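Local coordinates for MutT/nudix family protein (Shewanella oneidensis, PDB 3GZ5), which probably acts as an ADP-ribose-dependent transcriptional regulator of NAD metabolism, joining a Nudix domain to a DNA-binding winged helix domain, at residues Pro85-Val93 with Leu148-Lys159; Gln202-Gly210 with Asn221-Tyr232. One frame throughout, in Å; residues are numbered along the deposited sequence.

Interaction 1 of 2, residues Pro85-Val93 with Leu148-Lys159; sequences PYIEQLCTV and LIEQARERLTQK
Glu-88 and Arg-155 reach each other through side chains that both leave with CG opposite the backbone N (chi1 176° and -160°); a bend at chi3 of the arginine (59°) then lays its guanidinium against the strand. The flat group is sandwiched: the Glu-88 carboxylate lies over one face, displaced toward the rim, and Leu-90 CD1 sits centrally over the opposite face. In its plane, Arg-155 NH2 donates to Gln-89 O at 2.7 Å, while NH1 adds weak bonds to the carbonyls of Glu-88 and Gln-89. Because its oxygen lies well out of the guanidinium plane, the carboxylate meets the arginine by charge rather than by pointed N-H groups, and the exact place of its OE2 is doubtful. Lys-159, approaching from the opposite direction, joins the salt-bridge network, with a weak bond from Lys-159 NZ to Glu-88 OE1 at 3.1 Å. With an alanine at Arg-155, Gln-89 O would probably lose this donor, Glu-88 would keep only the lysine as charged partner across the contact, and Leu-90 CD1 would be uncovered.

The contact packs helix 145-162 on strand 86-95 of the Nudix domain, the two segments running roughly antiparallel; Ile-87 points away from it, to helix 68-80, giving the layered alpha/beta/alpha arrangement of the Nudix fold. Strand 86-95 bulges here, Leu-90 and Cys-91 together lying opposite Cys-108 of strand 104-112, a classic beta bulge. Leu-90 CD2 reaches the helix and touches Ala-152 CB at 3.8 Å. From the bulge onward the contact turns apolar: Leu-148 CD2 lies 3.8 Å from Cys-91 SG and 3.9 Å from Val-93 CG2, while the Gln-151 amide runs beside the cysteine. Thr-92, pointing away from the helix, hydrogen-bonds Thr-92 of the second subunit.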
loop_
_atom_site.group_PDB
_atom_site.type_symbol
_atom_site.label_atom_id
_atom_site.label_comp_id
_atom_site.label_asym_id
_atom_site.label_seq_id
_atom_site.Cartn_x
_atom_site.Cartn_y
_atom_site.Cartn_z
ATOM N N PRO B 85 7.932 17.321 0.809
ATOM C CA PRO B 85 7.374 17.179 2.158
ATOM C C PRO B 85 6.503 15.928 2.338
ATOM O O PRO B 85 6.231 15.542 3.469
ATOM C CB PRO B 85 6.544 18.462 2.333
ATOM C CG PRO B 85 6.104 18.824 0.935
ATOM C CD PRO B 85 7.262 18.391 0.038
ATOM N N TYR B 86 6.086 15.288 1.251
ATOM C CA TYR B 86 5.246 14.092 1.382
ATOM C C TYR B 86 5.719 12.982 0.446
ATOM O O TYR B 86 5.934 13.199 -0.738
ATOM C CB TYR B 86 3.743 14.384 1.141
ATOM C CG TYR B 86 2.884 13.129 1.258
ATOM C CD1 TYR B 86 2.678 12.299 0.156
ATOM C CD2 TYR B 86 2.317 12.752 2.479
ATOM C CE1 TYR B 86 1.910 11.121 0.248
ATOM C CE2 TYR B 86 1.549 11.571 2.591
ATOM C CZ TYR B 86 1.356 10.769 1.471
ATOM O OH TYR B 86 0.630 9.593 1.557
ATOM N N ILE B 87 5.849 11.792 1.003
ATOM C CA ILE B 87 6.284 10.617 0.251
ATOM C C ILE B 87 5.726 9.359 0.887
ATOM O O ILE B 87 5.695 9.236 2.102
ATOM C CB ILE B 87 7.858 10.576 0.078
ATOM C CG1 ILE B 87 8.252 9.528 -0.958
ATOM C CG2 ILE B 87 8.581 10.336 1.434
ATOM C CD1 ILE B 87 9.473 9.908 -1.748
ATOM N N GLU B 88 5.255 8.437 0.057
ATOM C CA GLU B 88 4.662 7.200 0.511
ATOM C C GLU B 88 4.890 6.134 -0.546
ATOM O O GLU B 88 4.711 6.382 -1.752
ATOM C CB GLU B 88 3.141 7.389 0.712
ATOM C CG GLU B 88 2.400 6.102 1.104
ATOM C CD GLU B 88 0.883 6.255 1.102
ATOM O OE1 GLU B 88 0.225 5.731 2.031
ATOM O OE2 GLU B 88 0.341 6.880 0.160
ATOM N N GLN B 89 5.260 4.940 -0.103
ATOM C CA GLN B 89 5.413 3.812 -1.006
ATOM C C GLN B 89 4.085 3.479 -1.699
ATOM O O GLN B 89 3.035 3.375 -1.047
ATOM C CB GLN B 89 5.936 2.605 -0.213
ATOM C CG GLN B 89 6.871 1.691 -0.970
ATOM C CD GLN B 89 7.409 0.575 -0.102
ATOM O OE1 GLN B 89 8.530 0.655 0.426
ATOM N NE2 GLN B 89 6.629 -0.465 0.043
ATOM N N LEU B 90 4.124 3.341 -3.020
ATOM C CA LEU B 90 2.971 2.964 -3.821
ATOM C C LEU B 90 2.828 1.432 -3.969
ATOM O O LEU B 90 1.831 0.827 -3.568
ATOM C CB LEU B 90 3.076 3.629 -5.203
ATOM C CG LEU B 90 1.922 3.396 -6.193
ATOM C CD1 LEU B 90 0.594 3.930 -5.658
ATOM C CD2 LEU B 90 2.222 3.937 -7.610
ATOM N N CYS B 91 3.843 0.814 -4.568
ATOM C CA CYS B 91 3.789 -0.578 -4.923
ATOM C C CYS B 91 5.207 -1.007 -5.325
ATOM O O CYS B 91 6.099 -0.165 -5.517
ATOM C CB CYS B 91 2.788 -0.818 -6.070
ATOM S SG CYS B 91 3.247 0.053 -7.589
ATOM N N THR B 92 5.413 -2.318 -5.380
ATOM C CA THR B 92 6.661 -2.907 -5.850
ATOM C C THR B 92 6.240 -3.766 -7.015
ATOM O O THR B 92 5.381 -4.626 -6.869
ATOM C CB THR B 92 7.346 -3.732 -4.729
ATOM O OG1 THR B 92 7.781 -2.820 -3.717
ATOM C CG2 THR B 92 8.560 -4.502 -5.235
ATOM N N VAL B 93 6.784 -3.481 -8.189
ATOM C CA VAL B 93 6.511 -4.330 -9.350
ATOM C C VAL B 93 7.751 -5.159 -9.683
ATOM O O VAL B 93 8.877 -4.635 -9.717
ATOM C CB VAL B 93 6.037 -3.507 -10.565
ATOM C CG1 VAL B 93 5.776 -4.419 -11.752
ATOM C CG2 VAL B 93 4.717 -2.798 -10.222
ATOM N N LEU B 148 2.674 2.731 -13.782
ATOM C CA LEU B 148 3.001 3.223 -12.432
ATOM C C LEU B 148 2.389 4.612 -12.150
ATOM O O LEU B 148 1.872 4.852 -11.067
ATOM C CB LEU B 148 4.523 3.239 -12.214
ATOM C CG LEU B 148 5.277 1.902 -12.122
ATOM C CD1 LEU B 148 6.761 2.139 -12.049
ATOM C CD2 LEU B 148 4.819 1.010 -10.933
ATOM N N ILE B 149 2.440 5.509 -13.135
ATOM C CA ILE B 149 1.791 6.839 -13.062
ATOM C C ILE B 149 0.276 6.731 -12.870
ATOM O O ILE B 149 -0.282 7.356 -11.961
ATOM C CB ILE B 149 2.214 7.758 -14.252
ATOM C CG1 ILE B 149 3.701 8.077 -14.120
ATOM C CG2 ILE B 149 1.432 9.076 -14.286
ATOM C CD1 ILE B 149 4.356 8.595 -15.355
ATOM N N GLU B 150 -0.372 5.901 -13.686
ATOM C CA GLU B 150 -1.804 5.613 -13.544
ATOM C C GLU B 150 -2.198 5.054 -12.162
ATOM O O GLU B 150 -3.236 5.427 -11.600
ATOM C CB GLU B 150 -2.258 4.612 -14.622
ATOM C CG GLU B 150 -2.129 5.114 -16.061
ATOM C CD GLU B 150 -2.574 4.075 -17.105
ATOM O OE1 GLU B 150 -2.773 2.888 -16.732
ATOM O OE2 GLU B 150 -2.723 4.456 -18.297
ATOM N N GLN B 151 -1.388 4.137 -11.636
ATOM C CA GLN B 151 -1.591 3.628 -10.294
ATOM C C GLN B 151 -1.419 4.740 -9.223
ATOM O O GLN B 151 -2.244 4.871 -8.320
ATOM C CB GLN B 151 -0.664 2.440 -10.041
ATOM C CG GLN B 151 -1.157 1.518 -8.935
ATOM C CD GLN B 151 -0.436 0.176 -8.894
ATOM O OE1 GLN B 151 0.132 -0.292 -9.898
ATOM N NE2 GLN B 151 -0.464 -0.457 -7.721
ATOM N N ALA B 152 -0.354 5.531 -9.339
ATOM C CA ALA B 152 -0.127 6.657 -8.428
ATOM C C ALA B 152 -1.300 7.640 -8.470
ATOM O O ALA B 152 -1.782 8.075 -7.430
ATOM C CB ALA B 152 1.186 7.365 -8.764
ATOM N N ARG B 153 -1.736 7.981 -9.687
ATOM C CA ARG B 153 -2.841 8.915 -9.910
ATOM C C ARG B 153 -4.160 8.436 -9.286
ATOM O O ARG B 153 -4.939 9.241 -8.758
ATOM C CB ARG B 153 -3.002 9.210 -11.413
ATOM C CG ARG B 153 -4.226 10.078 -11.787
ATOM C CD ARG B 153 -4.151 11.494 -11.230
ATOM N NE ARG B 153 -5.321 12.283 -11.639
ATOM C CZ ARG B 153 -6.525 12.200 -11.074
ATOM N NH1 ARG B 153 -6.748 11.363 -10.052
ATOM N NH2 ARG B 153 -7.505 12.964 -11.524
ATOM N N GLU B 154 -4.395 7.128 -9.367
ATOM C CA GLU B 154 -5.526 6.466 -8.759
ATOM C C GLU B 154 -5.464 6.430 -7.224
ATOM O O GLU B 154 -6.492 6.566 -6.534
ATOM C CB GLU B 154 -5.544 5.033 -9.230
ATOM C CG GLU B 154 -6.255 4.766 -10.498
ATOM C CD GLU B 154 -6.628 3.308 -10.545
ATOM O OE1 GLU B 154 -7.844 3.015 -10.531
ATOM O OE2 GLU B 154 -5.702 2.454 -10.525
ATOM N N ARG B 155 -4.277 6.190 -6.671
ATOM C CA ARG B 155 -4.158 6.298 -5.217
ATOM C C ARG B 155 -4.357 7.728 -4.727
ATOM O O ARG B 155 -4.944 7.930 -3.702
ATOM C CB ARG B 155 -2.875 5.689 -4.629
ATOM C CG ARG B 155 -3.122 5.421 -3.094
ATOM C CD ARG B 155 -2.020 4.766 -2.384
ATOM N NE ARG B 155 -0.803 5.569 -2.489
ATOM C CZ ARG B 155 0.373 5.197 -1.986
ATOM N NH1 ARG B 155 1.438 5.977 -2.158
ATOM N NH2 ARG B 155 0.472 4.040 -1.323
ATOM N N LEU B 156 -3.893 8.707 -5.488
ATOM C CA LEU B 156 -4.161 10.116 -5.192
ATOM C C LEU B 156 -5.654 10.455 -5.110
ATOM O O LEU B 156 -6.085 11.221 -4.242
ATOM C CB LEU B 156 -3.515 11.013 -6.235
ATOM C CG LEU B 156 -2.047 11.345 -6.102
ATOM C CD1 LEU B 156 -1.913 12.761 -6.633
ATOM C CD2 LEU B 156 -1.600 11.269 -4.678
ATOM N N THR B 157 -6.425 9.873 -6.017
ATOM C CA THR B 157 -7.882 9.940 -5.965
ATOM C C THR B 157 -8.453 9.458 -4.627
ATOM O O THR B 157 -9.277 10.154 -4.048
ATOM C CB THR B 157 -8.503 9.226 -7.185
ATOM O OG1 THR B 157 -7.999 9.869 -8.364
ATOM C CG2 THR B 157 -10.005 9.329 -7.166
ATOM N N GLN B 158 -7.989 8.303 -4.123
ATOM C CA GLN B 158 -8.381 7.833 -2.789
ATOM C C GLN B 158 -7.891 8.755 -1.672
ATOM O O GLN B 158 -8.590 8.954 -0.677
ATOM C CB GLN B 158 -7.929 6.388 -2.504
ATOM C CG GLN B 158 -8.436 5.336 -3.481
ATOM C CD GLN B 158 -9.965 5.261 -3.581
ATOM O OE1 GLN B 158 -10.560 5.678 -4.594
ATOM N NE2 GLN B 158 -10.606 4.725 -2.531
ATOM N N LYS B 159 -6.691 9.311 -1.812
ATOM C CA LYS B 159 -6.229 10.297 -0.841
ATOM C C LYS B 159 -7.160 11.520 -0.782
ATOM O O LYS B 159 -7.395 12.050 0.297
ATOM C CB LYS B 159 -4.792 10.755 -1.139
ATOM C CG LYS B 159 -3.749 9.675 -1.037
ATOM C CD LYS B 159 -3.566 9.176 0.361
ATOM C CE LYS B 159 -2.576 8.053 0.310
ATOM N NZ LYS B 159 -2.124 7.654 1.670
#

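Interaction 2 of 2, residues Gln202-Gly210 with Asn221-Tyr232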
loop_
_atom_site.group_PDB
_atom_site.type_symbol
_atom_site.label_atom_id
_atom_site.label_comp_id
_atom_site.label_asym_id
_atom_site.label_seq_id
_atom_site.Cartn_x
_atom_site.Cartn_y
_atom_site.Cartn_z
ATOM N N GLN B 202 -13.106 19.981 11.398
ATOM C CA GLN B 202 -13.214 18.929 12.397
ATOM C C GLN B 202 -11.996 17.998 12.444
ATOM O O GLN B 202 -11.635 17.498 13.511
ATOM C CB GLN B 202 -14.513 18.151 12.182
ATOM C CG GLN B 202 -15.735 18.917 12.706
ATOM C CD GLN B 202 -17.039 18.528 12.026
ATOM O OE1 GLN B 202 -17.860 19.396 11.712
ATOM N NE2 GLN B 202 -17.241 17.226 11.799
ATOM N N ALA B 203 -11.371 17.777 11.287
ATOM C CA ALA B 203 -10.089 17.081 11.198
ATOM C C ALA B 203 -9.055 17.818 12.044
ATOM O O ALA B 203 -8.205 17.201 12.686
ATOM C CB ALA B 203 -9.632 17.017 9.776
ATOM N N ASP B 204 -9.135 19.143 12.042
ATOM C CA ASP B 204 -8.278 19.927 12.891
ATOM C C ASP B 204 -6.808 19.762 12.461
ATOM O O ASP B 204 -5.912 19.521 13.289
ATOM C CB ASP B 204 -8.490 19.450 14.322
ATOM C CG ASP B 204 -7.940 20.392 15.318
ATOM O OD1 ASP B 204 -8.157 21.613 15.144
ATOM O OD2 ASP B 204 -7.275 19.905 16.257
ATOM N N LEU B 205 -6.591 19.897 11.153
ATOM C CA LEU B 205 -5.321 19.571 10.488
ATOM C C LEU B 205 -4.619 20.769 9.892
ATOM O O LEU B 205 -3.450 20.676 9.482
ATOM C CB LEU B 205 -5.563 18.555 9.366
ATOM C CG LEU B 205 -5.873 17.131 9.814
ATOM C CD1 LEU B 205 -6.362 16.316 8.616
ATOM C CD2 LEU B 205 -4.628 16.495 10.457
ATOM N N LEU B 206 -5.340 21.876 9.789
ATOM C CA LEU B 206 -4.778 23.076 9.212
ATOM C C LEU B 206 -4.479 24.076 10.326
ATOM O O LEU B 206 -5.234 24.171 11.314
ATOM C CB LEU B 206 -5.742 23.686 8.194
ATOM C CG LEU B 206 -6.068 22.878 6.933
ATOM C CD1 LEU B 206 -6.976 23.702 6.006
ATOM C CD2 LEU B 206 -4.774 22.531 6.224
ATOM N N ILE B 207 -3.375 24.802 10.179
ATOM C CA ILE B 207 -3.084 25.917 11.066
ATOM C C ILE B 207 -3.527 27.151 10.322
ATOM O O ILE B 207 -3.061 27.396 9.216
ATOM C CB ILE B 207 -1.568 26.020 11.426
ATOM C CG1 ILE B 207 -1.161 24.851 12.339
ATOM C CG2 ILE B 207 -1.255 27.381 12.091
ATOM C CD1 ILE B 207 0.211 24.262 12.058
ATOM N N ASP B 208 -4.454 27.904 10.916
ATOM C CA ASP B 208 -4.818 29.229 10.414
ATOM C C ASP B 208 -3.668 30.152 10.759
ATOM O O ASP B 208 -3.294 30.270 11.923
ATOM C CB ASP B 208 -6.120 29.722 11.077
ATOM C CG ASP B 208 -6.736 30.928 10.382
ATOM O OD1 ASP B 208 -6.069 31.634 9.575
ATOM O OD2 ASP B 208 -7.931 31.167 10.658
ATOM N N THR B 209 -3.101 30.778 9.740
ATOM C CA THR B 209 -2.004 31.701 9.906
ATOM C C THR B 209 -2.500 33.038 10.498
ATOM O O THR B 209 -1.738 33.772 11.140
ATOM C CB THR B 209 -1.247 31.905 8.560
ATOM O OG1 THR B 209 -0.596 30.670 8.167
ATOM C CG2 THR B 209 -0.190 32.941 8.703
ATOM N N GLY B 210 -3.778 33.350 10.288
ATOM C CA GLY B 210 -4.291 34.650 10.671
ATOM C C GLY B 210 -4.061 35.621 9.539
ATOM O O GLY B 210 -4.552 36.748 9.577
ATOM N N ASN B 221 -8.502 33.295 4.440
ATOM C CA ASN B 221 -7.541 32.753 5.414
ATOM C C ASN B 221 -6.458 31.859 4.790
ATOM O O ASN B 221 -6.746 30.977 3.964
ATOM C CB ASN B 221 -8.271 31.946 6.487
ATOM C CG ASN B 221 -9.234 32.783 7.313
ATOM O OD1 ASN B 221 -9.630 33.894 6.923
ATOM N ND2 ASN B 221 -9.622 32.247 8.466
ATOM N N LEU B 222 -5.217 32.101 5.207
ATOM C CA LEU B 222 -4.058 31.366 4.716
ATOM C C LEU B 222 -3.689 30.316 5.741
ATOM O O LEU B 222 -3.527 30.630 6.925
ATOM C CB LEU B 222 -2.891 32.315 4.434
ATOM C CG LEU B 222 -3.022 33.158 3.164
ATOM C CD1 LEU B 222 -1.975 34.294 3.107
ATOM C CD2 LEU B 222 -2.923 32.279 1.931
ATOM N N TYR B 223 -3.597 29.067 5.289
ATOM C CA TYR B 223 -3.411 27.943 6.182
ATOM C C TYR B 223 -2.126 27.195 5.863
ATOM O O TYR B 223 -1.678 27.192 4.717
ATOM C CB TYR B 223 -4.575 26.967 6.074
ATOM C CG TYR B 223 -5.937 27.516 6.463
ATOM C CD1 TYR B 223 -6.394 27.457 7.796
ATOM C CD2 TYR B 223 -6.785 28.071 5.495
ATOM C CE1 TYR B 223 -7.659 27.938 8.150
ATOM C CE2 TYR B 223 -8.041 28.559 5.838
ATOM C CZ TYR B 223 -8.483 28.480 7.153
ATOM O OH TYR B 223 -9.740 28.976 7.468
ATOM N N CYS B 224 -1.541 26.569 6.883
ATOM C CA CYS B 224 -0.449 25.607 6.680
ATOM C C CYS B 224 -0.966 24.260 7.102
ATOM O O CYS B 224 -1.867 24.179 7.957
ATOM C CB CYS B 224 0.757 25.941 7.570
ATOM S SG CYS B 224 1.511 27.500 7.199
ATOM N N LEU B 225 -0.363 23.214 6.548
ATOM C CA LEU B 225 -0.600 21.859 7.029
ATOM C C LEU B 225 0.165 21.579 8.318
ATOM O O LEU B 225 1.364 21.864 8.415
ATOM C CB LEU B 225 -0.210 20.813 5.967
ATOM C CG LEU B 225 -1.116 20.677 4.739
ATOM C CD1 LEU B 225 -0.640 19.593 3.771
ATOM C CD2 LEU B 225 -2.544 20.401 5.180
ATOM N N LYS B 226 -0.543 21.034 9.303
ATOM C CA LYS B 226 0.096 20.355 10.413
ATOM C C LYS B 226 0.849 19.145 9.859
ATOM O O LYS B 226 0.355 18.474 8.951
ATOM C CB LYS B 226 -0.937 19.892 11.440
ATOM C CG LYS B 226 -1.447 21.004 12.312
ATOM C CD LYS B 226 -2.399 20.502 13.350
ATOM C CE LYS B 226 -3.266 21.648 13.823
ATOM N NZ LYS B 226 -4.277 21.220 14.828
ATOM N N PRO B 227 2.071 18.900 10.361
ATOM C CA PRO B 227 2.795 17.644 10.082
ATOM C C PRO B 227 1.867 16.409 10.040
ATOM O O PRO B 227 1.920 15.640 9.067
ATOM C CB PRO B 227 3.757 17.532 11.260
ATOM C CG PRO B 227 4.093 19.013 11.585
ATOM C CD PRO B 227 2.866 19.839 11.192
ATOM N N ASP B 228 1.016 16.246 11.065
ATOM C CA ASP B 228 0.163 15.047 11.189
ATOM C C ASP B 228 -0.902 14.862 10.086
ATOM O O ASP B 228 -1.614 13.855 10.084
ATOM C CB ASP B 228 -0.427 14.897 12.612
ATOM C CG ASP B 228 -1.690 15.756 12.854
ATOM O OD1 ASP B 228 -2.461 15.426 13.792
ATOM O OD2 ASP B 228 -1.912 16.773 12.145
ATOM N N THR B 229 -0.997 15.825 9.154
ATOM C CA THR B 229 -1.791 15.669 7.926
ATOM C C THR B 229 -1.399 14.394 7.179
ATOM O O THR B 229 -2.250 13.713 6.606
ATOM C CB THR B 229 -1.604 16.876 6.974
ATOM O OG1 THR B 229 -1.989 18.088 7.635
ATOM C CG2 THR B 229 -2.445 16.727 5.676
ATOM N N ALA B 230 -0.101 14.080 7.205
ATOM C CA ALA B 230 0.473 12.992 6.432
ATOM C C ALA B 230 -0.149 11.644 6.788
ATOM O O ALA B 230 -0.378 10.806 5.913
ATOM C CB ALA B 230 1.998 12.948 6.644
ATOM N N SER B 231 -0.406 11.450 8.084
ATOM C CA SER B 231 -0.970 10.219 8.599
ATOM C C SER B 231 -2.487 10.271 8.876
ATOM O O SER B 231 -3.126 9.224 8.985
ATOM C CB SER B 231 -0.218 9.810 9.878
ATOM O OG SER B 231 -0.558 10.686 10.937
ATOM N N TYR B 232 -3.070 11.464 9.001
ATOM C CA TYR B 232 -4.506 11.545 9.331
ATOM C C TYR B 232 -5.423 11.072 8.201
ATOM O O TYR B 232 -5.316 11.547 7.058
ATOM C CB TYR B 232 -4.911 12.962 9.744
ATOM C CG TYR B 232 -6.364 13.053 10.187
ATOM C CD1 TYR B 232 -6.698 13.114 11.549
ATOM C CD2 TYR B 232 -7.406 13.065 9.243
ATOM C CE1 TYR B 232 -8.026 13.188 11.962
ATOM C CE2 TYR B 232 -8.737 13.142 9.640
ATOM C CZ TYR B 232 -9.044 13.198 10.999
ATOM O OH TYR B 232 -10.364 13.269 11.384
HETATM O O HOH W 1 -6.184 23.149 13.681
#
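Leu-206 crosses Tyr-223 at about a right angle, its CD1 over one face of the ring and its CB 3.8 Å from Tyr-223 CD1. This diagonal pair belongs to the beta hairpin of strands 206-213 and 220-225, the wing of the winged helix domain. Leu-206 CD2 also presses on Leu-225 CD2 at 3.3 Å, tighter than usual for two methyl groups; Leu-176 and Phe-174 lie around this same side of the sheet. The antiparallel strands are joined by the hydrogen-bonded pair Ile-207 and Cys-224, with Ile-207 N to Cys-224 O at 2.8 Å, and by Thr-209 N to Leu-222 O.

On the other side of the hairpin Ile-207 stands across the aliphatic part of Lys-226, Ile-207 CD1 meeting Lys-226 CG at 3.7 Å. The lysine chain, extended beyond CG, carries NZ back to the end of helix 193-203, where the chain leaves helical geometry at Asp-204 with positive phi. Lys-226 NZ gives a hydrogen bond to Asp-204 O at 2.8 Å from above the carbonyl plane and a longer salt bridge to Asp-204 OD2; a water held by NZ, Asp-204 OD1 and Leu-206 O completes the link. Farther along, Leu-205 leans obliquely over one face of the Tyr-232 ring, toward its rim, with Leu-205 CD1 3.5 Å from Tyr-232 CD2, and Ala-203 CB touches the same ring. At the far end Asp-208 CG swings beside its own carbonyl carbon (chi1 -166°), bringing OD1 to where it closes an Asx turn: Asp-208 OD1 accepts from Gly-210 N at 2.9 Å, met from above the carboxylate plane.

Interaction 1 lies in the Nudix domain and interaction 2 in the winged helix domain, their centres about 22 Å apart, yet they touch: Tyr-86 CE2 packs on Ala-230 O at 3.9 Å. Two residues outside both contacts reach each of them. Phe-168 meets the ring of Tyr-86 and also the side chain of Leu-225, while Arg-233 comes close to Lys-159 as a like charge and hydrogen-bonds Ala-230 O. The 85-93 side of interaction 1 is also next to the second subunit, which does not touch 202-210 or 221-232. The sodium ion is held by Ile-122, Val-125 and Val-128, which belong to neither contact.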